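Local coordinates for protein adenylosuccinate lyase (Francisella tularensis subsp. tularensis SCHU S4, PDB 4EEI) that probably catalyses the release of fumarate from adenylosuccinate, giving AMP, and from the succinylated carboxamide intermediate of purine biosynthesis, at residues B[1-10]-B[314-325]; B[21-32]-B[43-53]. All coordinates share one frame; numbering follows the deposited sequence.

Interaction 1. Residues B[1-10]-B[314-325]; sequences MIKRYDVAEI and PDNFGIMVYALR. With AMP (adenosine monophosphate), chain C.
Tyr5 lies against Tyr322 and can be followed outward atom by atom. Its CB sits over the centre of the Tyr322 ring, a CH-pi contact 4.1 Å from CB to the ring centroid. With CG anti to the carbonyl carbon (chi1 -50°), the Tyr5 ring turns its edge to the Tyr322 face in a T-shaped pair, planes at 64°, and CD1 comes 3.5 Å from Tyr322 CZ. At the tip, Tyr5 OH donates a very short bond to AMP O1P, 2.5 Å away. The same phosphate oxygen takes a nearly straight bond from Arg4 NE (174°). This is a composite site, as in the fumarase/aspartase superfamily: Arg310 and Ser306 of the second subunit also bind this AMP, while the long helix 304-333 backs the N-terminal segment. Upstream, the N terminus forms a salt bridge, Met1 N to Asp315 OD1 at 2.6 Å, on the syn side but tilted somewhat out of the carboxylate plane. Gly318 leaves room for Met1 CE, 3.8 Å from Gly318 CA. Downstream, Arg325 grips a single oxygen end-on, NH1 and NH2 lying 2.9 and 2.8 Å from Glu9 OE1; Arg325 NE pairs with Asp116. Ile10 and Val321 meet tip to tip.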
loop_
_atom_site.group_PDB
_atom_site.type_symbol
_atom_site.label_atom_id
_atom_site.label_comp_id
_atom_site.label_asym_id
_atom_site.label_seq_id
_atom_site.Cartn_x
_atom_site.Cartn_y
_atom_site.Cartn_z
ATOM N N MET B 1 15.550 -4.072 12.022
ATOM C CA MET B 1 16.885 -4.036 11.432
ATOM C C MET B 1 17.602 -5.335 11.726
ATOM O O MET B 1 17.393 -5.955 12.779
ATOM C CB MET B 1 17.698 -2.850 11.971
ATOM C CG MET B 1 19.144 -2.763 11.447
ATOM S SD MET B 1 19.229 -2.689 9.639
ATOM C CE MET B 1 18.123 -1.290 9.344
ATOM N N ILE B 2 18.440 -5.764 10.789
ATOM C CA ILE B 2 19.234 -6.953 11.021
ATOM C C ILE B 2 20.708 -6.626 10.838
ATOM O O ILE B 2 21.067 -5.654 10.157
ATOM C CB ILE B 2 18.814 -8.122 10.111
ATOM C CG1 ILE B 2 18.970 -7.743 8.643
ATOM C CG2 ILE B 2 17.365 -8.543 10.392
ATOM C CD1 ILE B 2 18.759 -8.926 7.717
ATOM N N LYS B 3 21.549 -7.447 11.452
ATOM C CA LYS B 3 22.988 -7.236 11.453
ATOM C C LYS B 3 23.570 -7.106 10.037
ATOM O O LYS B 3 24.426 -6.262 9.792
ATOM C CB LYS B 3 23.672 -8.365 12.226
ATOM C CG LYS B 3 25.179 -8.212 12.289
ATOM C CD LYS B 3 25.827 -9.222 13.228
ATOM C CE LYS B 3 27.351 -9.128 13.142
ATOM N NZ LYS B 3 28.038 -9.889 14.218
ATOM N N ARG B 4 23.078 -7.922 9.107
ATOM C CA ARG B 4 23.591 -7.937 7.733
ATOM C C ARG B 4 23.618 -6.553 7.067
ATOM O O ARG B 4 24.539 -6.254 6.309
ATOM C CB ARG B 4 22.773 -8.923 6.886
ATOM C CG ARG B 4 23.243 -9.097 5.440
ATOM C CD ARG B 4 22.476 -10.242 4.756
ATOM N NE ARG B 4 22.999 -10.553 3.428
ATOM C CZ ARG B 4 24.012 -11.380 3.195
ATOM N NH1 ARG B 4 24.624 -11.991 4.204
ATOM N NH2 ARG B 4 24.418 -11.595 1.952
ATOM N N TYR B 5 22.628 -5.707 7.362
ATOM C CA TYR B 5 22.531 -4.392 6.727
ATOM C C TYR B 5 22.654 -3.224 7.707
ATOM O O TYR B 5 22.348 -2.087 7.365
ATOM C CB TYR B 5 21.199 -4.258 5.977
ATOM C CG TYR B 5 20.895 -5.419 5.054
ATOM C CD1 TYR B 5 21.760 -5.758 4.024
ATOM C CD2 TYR B 5 19.734 -6.160 5.207
ATOM C CE1 TYR B 5 21.478 -6.825 3.165
ATOM C CE2 TYR B 5 19.438 -7.217 4.359
ATOM C CZ TYR B 5 20.315 -7.547 3.345
ATOM O OH TYR B 5 20.020 -8.609 2.505
ATOM N N ASP B 6 23.102 -3.504 8.921
ATOM C CA ASP B 6 23.093 -2.505 9.984
ATOM C C ASP B 6 24.230 -1.502 9.810
ATOM O O ASP B 6 25.397 -1.864 9.855
ATOM C CB ASP B 6 23.213 -3.202 11.350
ATOM C CG ASP B 6 22.916 -2.275 12.516
ATOM O OD1 ASP B 6 23.134 -1.056 12.384
ATOM O OD2 ASP B 6 22.463 -2.770 13.573
ATOM N N VAL B 7 23.884 -0.236 9.629
ATOM C CA VAL B 7 24.882 0.825 9.595
ATOM C C VAL B 7 25.008 1.348 11.013
ATOM O O VAL B 7 24.061 1.922 11.544
ATOM C CB VAL B 7 24.448 1.970 8.673
ATOM C CG1 VAL B 7 25.505 3.077 8.668
ATOM C CG2 VAL B 7 24.198 1.443 7.259
ATOM N N ALA B 8 26.180 1.157 11.610
ATOM C CA ALA B 8 26.376 1.362 13.046
ATOM C C ALA B 8 25.904 2.721 13.561
ATOM O O ALA B 8 25.232 2.797 14.591
ATOM C CB ALA B 8 27.839 1.105 13.426
ATOM N N GLU B 9 26.250 3.793 12.855
ATOM C CA GLU B 9 25.952 5.131 13.357
ATOM C C GLU B 9 24.464 5.441 13.290
ATOM O O GLU B 9 23.962 6.279 14.041
ATOM C CB GLU B 9 26.755 6.197 12.609
ATOM C CG GLU B 9 26.468 6.264 11.124
ATOM C CD GLU B 9 27.556 5.591 10.308
ATOM O OE1 GLU B 9 27.922 6.141 9.244
ATOM O OE2 GLU B 9 28.040 4.513 10.732
ATOM N N ILE B 10 23.740 4.769 12.396
ATOM C CA ILE B 10 22.295 4.986 12.339
ATOM C C ILE B 10 21.580 4.187 13.431
ATOM O O ILE B 10 20.704 4.705 14.114
ATOM C CB ILE B 10 21.721 4.649 10.954
ATOM C CG1 ILE B 10 22.488 5.411 9.869
ATOM C CG2 ILE B 10 20.226 4.968 10.893
ATOM C CD1 ILE B 10 22.504 6.928 10.069
ATOM N N PRO B 314 13.413 3.270 12.776
ATOM C CA PRO B 314 14.831 2.906 12.677
ATOM C C PRO B 314 15.127 2.100 11.412
ATOM O O PRO B 314 16.238 2.198 10.864
ATOM C CB PRO B 314 15.056 2.040 13.925
ATOM C CG PRO B 314 14.021 2.519 14.908
ATOM C CD PRO B 314 12.812 2.784 14.035
ATOM N N ASP B 315 14.166 1.304 10.950
ATOM C CA ASP B 315 14.400 0.529 9.731
ATOM C C ASP B 315 14.419 1.432 8.513
ATOM O O ASP B 315 15.208 1.232 7.605
ATOM C CB ASP B 315 13.338 -0.545 9.526
ATOM C CG ASP B 315 13.496 -1.709 10.477
ATOM O OD1 ASP B 315 14.529 -1.778 11.176
ATOM O OD2 ASP B 315 12.585 -2.562 10.519
ATOM N N ASN B 316 13.525 2.408 8.484
ATOM C CA ASN B 316 13.466 3.322 7.351
ATOM C C ASN B 316 14.777 4.089 7.193
ATOM O O ASN B 316 15.377 4.105 6.119
ATOM C CB ASN B 316 12.282 4.278 7.509
ATOM C CG ASN B 316 12.072 5.144 6.292
ATOM O OD1 ASN B 316 12.699 6.205 6.152
ATOM N ND2 ASN B 316 11.189 4.701 5.399
ATOM N N PHE B 317 15.246 4.713 8.269
ATOM C CA PHE B 317 16.513 5.425 8.189
ATOM C C PHE B 317 17.692 4.484 7.955
ATOM O O PHE B 317 18.610 4.792 7.178
ATOM C CB PHE B 317 16.722 6.291 9.435
ATOM C CG PHE B 317 15.824 7.492 9.472
ATOM C CD1 PHE B 317 16.057 8.568 8.627
ATOM C CD2 PHE B 317 14.746 7.545 10.339
ATOM C CE1 PHE B 317 15.222 9.687 8.649
ATOM C CE2 PHE B 317 13.908 8.656 10.367
ATOM C CZ PHE B 317 14.151 9.723 9.518
ATOM N N GLY B 318 17.677 3.328 8.612
ATOM C CA GLY B 318 18.766 2.376 8.439
ATOM C C GLY B 318 18.857 1.871 7.003
ATOM O O GLY B 318 19.936 1.802 6.419
ATOM N N ILE B 319 17.721 1.511 6.429
ATOM C CA ILE B 319 17.707 1.027 5.058
ATOM C C ILE B 319 18.058 2.152 4.083
ATOM O O ILE B 319 18.782 1.931 3.120
ATOM C CB ILE B 319 16.330 0.450 4.699
ATOM C CG1 ILE B 319 16.096 -0.863 5.458
ATOM C CG2 ILE B 319 16.219 0.214 3.198
ATOM C CD1 ILE B 319 14.625 -1.337 5.391
ATOM N N MET B 320 17.548 3.353 4.331
ATOM C CA MET B 320 17.796 4.468 3.414
ATOM C C MET B 320 19.288 4.780 3.339
ATOM O O MET B 320 19.852 4.925 2.252
ATOM C CB MET B 320 17.019 5.721 3.840
ATOM C CG MET B 320 17.294 6.940 2.952
ATOM S SD MET B 320 16.730 6.683 1.257
ATOM C CE MET B 320 14.962 6.841 1.461
ATOM N N VAL B 321 19.931 4.893 4.491
ATOM C CA VAL B 321 21.363 5.176 4.507
ATOM C C VAL B 321 22.155 4.025 3.873
ATOM O O VAL B 321 23.044 4.249 3.040
ATOM C CB VAL B 321 21.861 5.478 5.925
ATOM C CG1 VAL B 321 23.384 5.562 5.951
ATOM C CG2 VAL B 321 21.252 6.793 6.419
ATOM N N TYR B 322 21.825 2.794 4.251
ATOM C CA TYR B 322 22.469 1.617 3.644
ATOM C C TYR B 322 22.332 1.631 2.125
ATOM O O TYR B 322 23.304 1.399 1.404
ATOM C CB TYR B 322 21.870 0.313 4.198
ATOM C CG TYR B 322 22.450 -0.937 3.551
ATOM C CD1 TYR B 322 23.570 -1.549 4.076
ATOM C CD2 TYR B 322 21.864 -1.501 2.415
ATOM C CE1 TYR B 322 24.114 -2.684 3.493
ATOM C CE2 TYR B 322 22.407 -2.641 1.818
ATOM C CZ TYR B 322 23.524 -3.223 2.370
ATOM O OH TYR B 322 24.080 -4.352 1.800
ATOM N N ALA B 323 21.134 1.916 1.640
ATOM C CA ALA B 323 20.874 1.812 0.209
ATOM C C ALA B 323 21.571 2.921 -0.563
ATOM O O ALA B 323 22.102 2.677 -1.638
ATOM C CB ALA B 323 19.359 1.812 -0.083
ATOM N N LEU B 324 21.562 4.140 -0.030
ATOM C CA LEU B 324 22.202 5.261 -0.729
ATOM C C LEU B 324 23.710 5.070 -0.823
ATOM O O LEU B 324 24.325 5.437 -1.827
ATOM C CB LEU B 324 21.900 6.590 -0.037
ATOM C CG LEU B 324 20.435 7.033 -0.065
ATOM C CD1 LEU B 324 20.246 8.216 0.850
ATOM C CD2 LEU B 324 20.033 7.404 -1.495
ATOM N N ARG B 325 24.319 4.527 0.229
ATOM C CA ARG B 325 25.765 4.279 0.219
ATOM C C ARG B 325 26.115 3.151 -0.720
ATOM O O ARG B 325 27.111 3.219 -1.452
ATOM C CB ARG B 325 26.277 3.960 1.628
ATOM C CG ARG B 325 26.102 5.103 2.616
ATOM C CD ARG B 325 26.798 4.833 3.936
ATOM N NE ARG B 325 26.595 5.951 4.862
ATOM C CZ ARG B 325 26.989 5.956 6.130
ATOM N NH1 ARG B 325 27.605 4.900 6.642
ATOM N NH2 ARG B 325 26.755 7.017 6.888
HETATM P P AMP C . 21.259 -10.237 -0.052
HETATM O O1P AMP C . 21.857 -9.373 1.027
HETATM O O2P AMP C . 20.894 -9.492 -1.308
HETATM O O3P AMP C . 20.196 -11.180 0.441
HETATM O "O5'" AMP C . 22.469 -11.195 -0.500
HETATM C "C5'" AMP C . 22.255 -12.266 -1.415
HETATM C "C4'" AMP C . 23.428 -13.234 -1.331
HETATM O "O4'" AMP C . 23.213 -14.356 -2.191
HETATM C "C3'" AMP C . 24.715 -12.568 -1.782
HETATM O "O3'" AMP C . 25.754 -12.900 -0.860
HETATM C "C2'" AMP C . 25.017 -13.184 -3.130
HETATM O "O2'" AMP C . 26.423 -13.317 -3.328
HETATM C "C1'" AMP C . 24.348 -14.543 -3.039
HETATM N N9 AMP C . 23.939 -15.039 -4.374
HETATM C C8 AMP C . 24.340 -14.554 -5.562
HETATM N N7 AMP C . 23.777 -15.246 -6.585
HETATM C C5 AMP C . 22.996 -16.199 -6.045
HETATM C C6 AMP C . 22.117 -17.275 -6.553
HETATM N N6 AMP C . 21.956 -17.475 -7.882
HETATM N N1 AMP C . 21.483 -18.049 -5.646
HETATM C C2 AMP C . 21.635 -17.861 -4.324
HETATM N N3 AMP C . 22.416 -16.905 -3.792
HETATM C C4 AMP C . 23.109 -16.058 -4.587
HETATM O O HOH W 1 25.474 -5.826 3.418
HETATM O O HOH W 2 21.158 0.124 8.343
#

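Interaction 2. Residues B[21-32]-B[43-53]; sequences AKMLEVELAILE and TAAEIRARAQI
The guanidinium of Arg48 and the carboxylate of Glu32 meet with their planes 65° apart, so they do not pair as coplanar groups. One face of the guanidinium carries Ala44 O, offset toward the rim, while Leu28 CB and Glu32 OE1 both approach obliquely. The salt bridge from Arg48 NH2 to Glu32 OE1 is long, 3.3 Å, and as a hydrogen bond it is weak, bent to 138°. Arg48 NH2 also donates to a water 3.1 Å away, which in turn donates to Glu25 O. Arg48 gets there with CG anti to the backbone N and a bend at chi3, which folds the chain back over Leu28: Leu28 CD1 packs 3.7 Å from Arg48 CB.

Beneath this polar edge of the contact the helices 21-32 and 43-50 run nearly antiparallel, at 160°, with their axes 8.9 Å apart. The small side chain of Ala44 is consistent with that close approach, its CB resting 3.8 Å from Glu32 CB. Leu28 CD2 meets Ile47 CG2, and Leu31 crosses Ile47 at about a right angle, CD2 lying 3.9 Å from Ile47 CD1. Beyond helix 43-50 the chain runs on extended, and its Ala51 CB and Ile53 CD1 both touch Leu24 CD2 of the first helix, Leu24 CD2 to Ile53 CD1 being 3.9 Å. Helices 16-33 and 43-50 thus form an antiparallel helical hairpin at the N-terminal end of the lyase fold, with helix 192-202 beside Glu25, Ala29 and Glu32. The pairing therefore rests mainly on aliphatic packing, with the weak ion pair and its water contributing at the border.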
loop_
_atom_site.group_PDB
_atom_site.type_symbol
_atom_site.label_atom_id
_atom_site.label_comp_id
_atom_site.label_asym_id
_atom_site.label_seq_id
_atom_site.Cartn_x
_atom_site.Cartn_y
_atom_site.Cartn_z
ATOM N N ALA B 21 19.035 9.553 26.029
ATOM C CA ALA B 21 19.883 10.748 26.080
ATOM C C ALA B 21 19.154 11.950 25.462
ATOM O O ALA B 21 19.261 13.080 25.948
ATOM C CB ALA B 21 21.218 10.505 25.402
ATOM N N LYS B 22 18.403 11.709 24.393
ATOM C CA LYS B 22 17.640 12.795 23.781
ATOM C C LYS B 22 16.463 13.200 24.658
ATOM O O LYS B 22 16.150 14.390 24.772
ATOM C CB LYS B 22 17.195 12.415 22.361
ATOM C CG LYS B 22 18.371 12.257 21.370
ATOM C CD LYS B 22 19.100 13.580 21.142
ATOM C CE LYS B 22 20.449 13.643 21.847
ATOM N NZ LYS B 22 21.514 12.826 21.187
ATOM N N MET B 23 15.823 12.223 25.299
ATOM C CA MET B 23 14.761 12.534 26.259
ATOM C C MET B 23 15.294 13.411 27.389
ATOM O O MET B 23 14.633 14.362 27.827
ATOM C CB MET B 23 14.149 11.252 26.825
ATOM C CG MET B 23 13.196 10.551 25.856
ATOM S SD MET B 23 12.529 9.037 26.581
ATOM C CE MET B 23 11.550 8.412 25.199
ATOM N N LEU B 24 16.500 13.104 27.841
ATOM C CA LEU B 24 17.123 13.884 28.905
ATOM C C LEU B 24 17.390 15.317 28.456
ATOM O O LEU B 24 17.156 16.263 29.212
ATOM C CB LEU B 24 18.418 13.219 29.377
ATOM C CG LEU B 24 19.134 13.996 30.490
ATOM C CD1 LEU B 24 18.260 14.099 31.741
ATOM C CD2 LEU B 24 20.473 13.350 30.828
ATOM N N GLU B 25 17.881 15.480 27.230
ATOM C CA GLU B 25 18.163 16.810 26.697
ATOM C C GLU B 25 16.885 17.648 26.625
ATOM O O GLU B 25 16.884 18.838 26.958
ATOM C CB GLU B 25 18.812 16.712 25.309
ATOM C CG GLU B 25 19.156 18.077 24.712
ATOM C CD GLU B 25 19.732 18.000 23.299
ATOM O OE1 GLU B 25 20.086 16.890 22.845
ATOM O OE2 GLU B 25 19.823 19.063 22.643
ATOM N N VAL B 26 15.794 17.021 26.193
ATOM C CA VAL B 26 14.490 17.682 26.144
ATOM C C VAL B 26 13.957 18.042 27.534
ATOM O O VAL B 26 13.451 19.157 27.740
ATOM C CB VAL B 26 13.482 16.817 25.366
ATOM C CG1 VAL B 26 12.112 17.455 25.366
ATOM C CG2 VAL B 26 13.977 16.623 23.945
ATOM N N GLU B 27 14.063 17.115 28.485
ATOM C CA GLU B 27 13.652 17.395 29.865
ATOM C C GLU B 27 14.425 18.584 30.436
ATOM O O GLU B 27 13.874 19.403 31.175
ATOM C CB GLU B 27 13.896 16.181 30.774
ATOM C CG GLU B 27 12.998 14.968 30.527
ATOM C CD GLU B 27 11.638 15.066 31.219
ATOM O OE1 GLU B 27 11.263 16.168 31.687
ATOM O OE2 GLU B 27 10.938 14.028 31.295
ATOM N N LEU B 28 15.705 18.678 30.099
ATOM C CA LEU B 28 16.546 19.719 30.682
ATOM C C LEU B 28 16.320 21.049 29.984
ATOM O O LEU B 28 16.556 22.105 30.562
ATOM C CB LEU B 28 18.020 19.317 30.620
ATOM C CG LEU B 28 18.364 18.116 31.490
ATOM C CD1 LEU B 28 19.836 17.756 31.355
ATOM C CD2 LEU B 28 18.003 18.422 32.938
ATOM N N ALA B 29 15.865 20.996 28.736
ATOM C CA ALA B 29 15.526 22.223 28.014
ATOM C C ALA B 29 14.336 22.935 28.662
ATOM O O ALA B 29 14.386 24.146 28.915
ATOM C CB ALA B 29 15.247 21.929 26.548
ATOM N N ILE B 30 13.261 22.195 28.931
ATOM C CA ILE B 30 12.105 22.801 29.587
ATOM C C ILE B 30 12.437 23.151 31.045
ATOM O O ILE B 30 11.988 24.174 31.567
ATOM C CB ILE B 30 10.833 21.916 29.473
ATOM C CG1 ILE B 30 9.614 22.661 30.022
ATOM C CG2 ILE B 30 11.014 20.580 30.188
ATOM C CD1 ILE B 30 9.338 23.964 29.298
ATOM N N LEU B 31 13.250 22.329 31.698
ATOM C CA LEU B 31 13.617 22.603 33.090
ATOM C C LEU B 31 14.395 23.910 33.187
ATOM O O LEU B 31 14.171 24.708 34.096
ATOM C CB LEU B 31 14.429 21.445 33.683
ATOM C CG LEU B 31 14.855 21.549 35.152
ATOM C CD1 LEU B 31 13.657 21.601 36.083
ATOM C CD2 LEU B 31 15.772 20.381 35.534
ATOM N N GLU B 32 15.300 24.134 32.238
ATOM C CA GLU B 32 16.091 25.363 32.215
ATOM C C GLU B 32 15.192 26.564 31.929
ATOM O O GLU B 32 15.340 27.628 32.533
ATOM C CB GLU B 32 17.210 25.262 31.165
ATOM C CG GLU B 32 18.040 26.537 31.008
ATOM C CD GLU B 32 19.238 26.369 30.080
ATOM O OE1 GLU B 32 19.641 25.215 29.803
ATOM O OE2 GLU B 32 19.775 27.402 29.629
ATOM N N THR B 43 19.668 24.577 38.299
ATOM C CA THR B 43 19.188 23.213 38.502
ATOM C C THR B 43 19.413 22.329 37.275
ATOM O O THR B 43 19.948 21.225 37.384
ATOM C CB THR B 43 17.701 23.194 38.895
ATOM O OG1 THR B 43 17.520 23.931 40.114
ATOM C CG2 THR B 43 17.223 21.771 39.097
ATOM N N ALA B 44 19.003 22.816 36.108
ATOM C CA ALA B 44 19.176 22.063 34.867
ATOM C C ALA B 44 20.656 21.789 34.586
ATOM O O ALA B 44 21.024 20.699 34.145
ATOM C CB ALA B 44 18.537 22.803 33.705
ATOM N N ALA B 45 21.508 22.775 34.838
ATOM C CA ALA B 45 22.934 22.607 34.566
ATOM C C ALA B 45 23.554 21.566 35.499
ATOM O O ALA B 45 24.463 20.824 35.111
ATOM C CB ALA B 45 23.655 23.935 34.694
ATOM N N GLU B 46 23.071 21.537 36.737
ATOM C CA GLU B 46 23.534 20.574 37.733
ATOM C C GLU B 46 23.235 19.143 37.285
ATOM O O GLU B 46 24.107 18.271 37.309
ATOM C CB GLU B 46 22.846 20.854 39.068
ATOM C CG GLU B 46 23.098 19.818 40.151
ATOM C CD GLU B 46 24.408 20.038 40.886
ATOM O OE1 GLU B 46 25.157 20.964 40.506
ATOM O OE2 GLU B 46 24.688 19.286 41.847
ATOM N N ILE B 47 21.995 18.914 36.863
ATOM C CA ILE B 47 21.565 17.593 36.428
ATOM C C ILE B 47 22.267 17.200 35.128
ATOM O O ILE B 47 22.694 16.053 34.958
ATOM C CB ILE B 47 20.030 17.540 36.277
ATOM C CG1 ILE B 47 19.360 17.780 37.635
ATOM C CG2 ILE B 47 19.582 16.213 35.673
ATOM C CD1 ILE B 47 17.829 17.817 37.583
ATOM N N ARG B 48 22.401 18.164 34.221
ATOM C CA ARG B 48 23.086 17.945 32.948
ATOM C C ARG B 48 24.500 17.403 33.152
ATOM O O ARG B 48 24.944 16.523 32.419
ATOM C CB ARG B 48 23.124 19.253 32.142
ATOM C CG ARG B 48 23.775 19.147 30.766
ATOM C CD ARG B 48 23.589 20.434 29.949
ATOM N NE ARG B 48 22.187 20.714 29.626
ATOM C CZ ARG B 48 21.493 21.752 30.093
ATOM N NH1 ARG B 48 22.061 22.634 30.904
ATOM N NH2 ARG B 48 20.225 21.924 29.735
ATOM N N ALA B 49 25.193 17.907 34.166
ATOM C CA ALA B 49 26.596 17.546 34.389
ATOM C C ALA B 49 26.807 16.173 35.030
ATOM O O ALA B 49 27.907 15.623 34.980
ATOM C CB ALA B 49 27.288 18.625 35.230
ATOM N N ARG B 50 25.762 15.621 35.638
ATOM C CA ARG B 50 25.922 14.436 36.478
ATOM C C ARG B 50 25.095 13.231 36.036
ATOM O O ARG B 50 25.500 12.086 36.239
ATOM C CB ARG B 50 25.568 14.795 37.915
ATOM C CG ARG B 50 26.228 16.068 38.401
ATOM C CD ARG B 50 26.953 15.821 39.705
ATOM N NE ARG B 50 26.128 15.038 40.620
ATOM C CZ ARG B 50 25.253 15.562 41.470
ATOM N NH1 ARG B 50 25.093 16.877 41.531
ATOM N NH2 ARG B 50 24.538 14.775 42.264
ATOM N N ALA B 51 23.935 13.488 35.443
ATOM C CA ALA B 51 22.989 12.419 35.142
ATOM C C ALA B 51 23.576 11.380 34.196
ATOM O O ALA B 51 24.198 11.721 33.185
ATOM C CB ALA B 51 21.690 12.986 34.569
ATOM N N GLN B 52 23.375 10.112 34.537
ATOM C CA GLN B 52 23.822 9.020 33.686
ATOM C C GLN B 52 22.635 8.371 32.985
ATOM O O GLN B 52 21.542 8.282 33.548
ATOM C CB GLN B 52 24.566 7.972 34.516
ATOM C CG GLN B 52 25.795 8.505 35.247
ATOM C CD GLN B 52 26.922 8.851 34.301
ATOM O OE1 GLN B 52 27.329 8.030 33.479
ATOM N NE2 GLN B 52 27.429 10.074 34.405
ATOM N N ILE B 53 22.852 7.921 31.756
ATOM C CA ILE B 53 21.821 7.202 31.011
ATOM C C ILE B 53 22.018 5.710 31.255
ATOM O O ILE B 53 23.086 5.171 30.966
ATOM C CB ILE B 53 21.912 7.503 29.507
ATOM C CG1 ILE B 53 21.840 9.007 29.269
ATOM C CG2 ILE B 53 20.796 6.788 28.740
ATOM C CD1 ILE B 53 20.507 9.630 29.692
HETATM O O HOH W 3 18.977 20.545 27.205
#

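From the N terminus, residues 1-10 run into the first turn of helix 8-14, and helix 16-33 follows it directly. Interaction 2 then closes a short loop, only ten residues separating 21-32 from 43-53. Interaction 1 closes a far longer one, bringing residues 1-10 against 314-325 across 303 intervening residues, so interaction 2 is nested wholly inside it. Their centres lie 29 Å apart and they do not touch, the nearest atoms being about 10 Å from each other. Interaction 1 ties the start of the chain to the long helix 304-333, beside a nucleotide site shared with the second subunit. Interaction 2 joins neighbouring helices farther from the centre of the chain, and no other subunit reaches its segments.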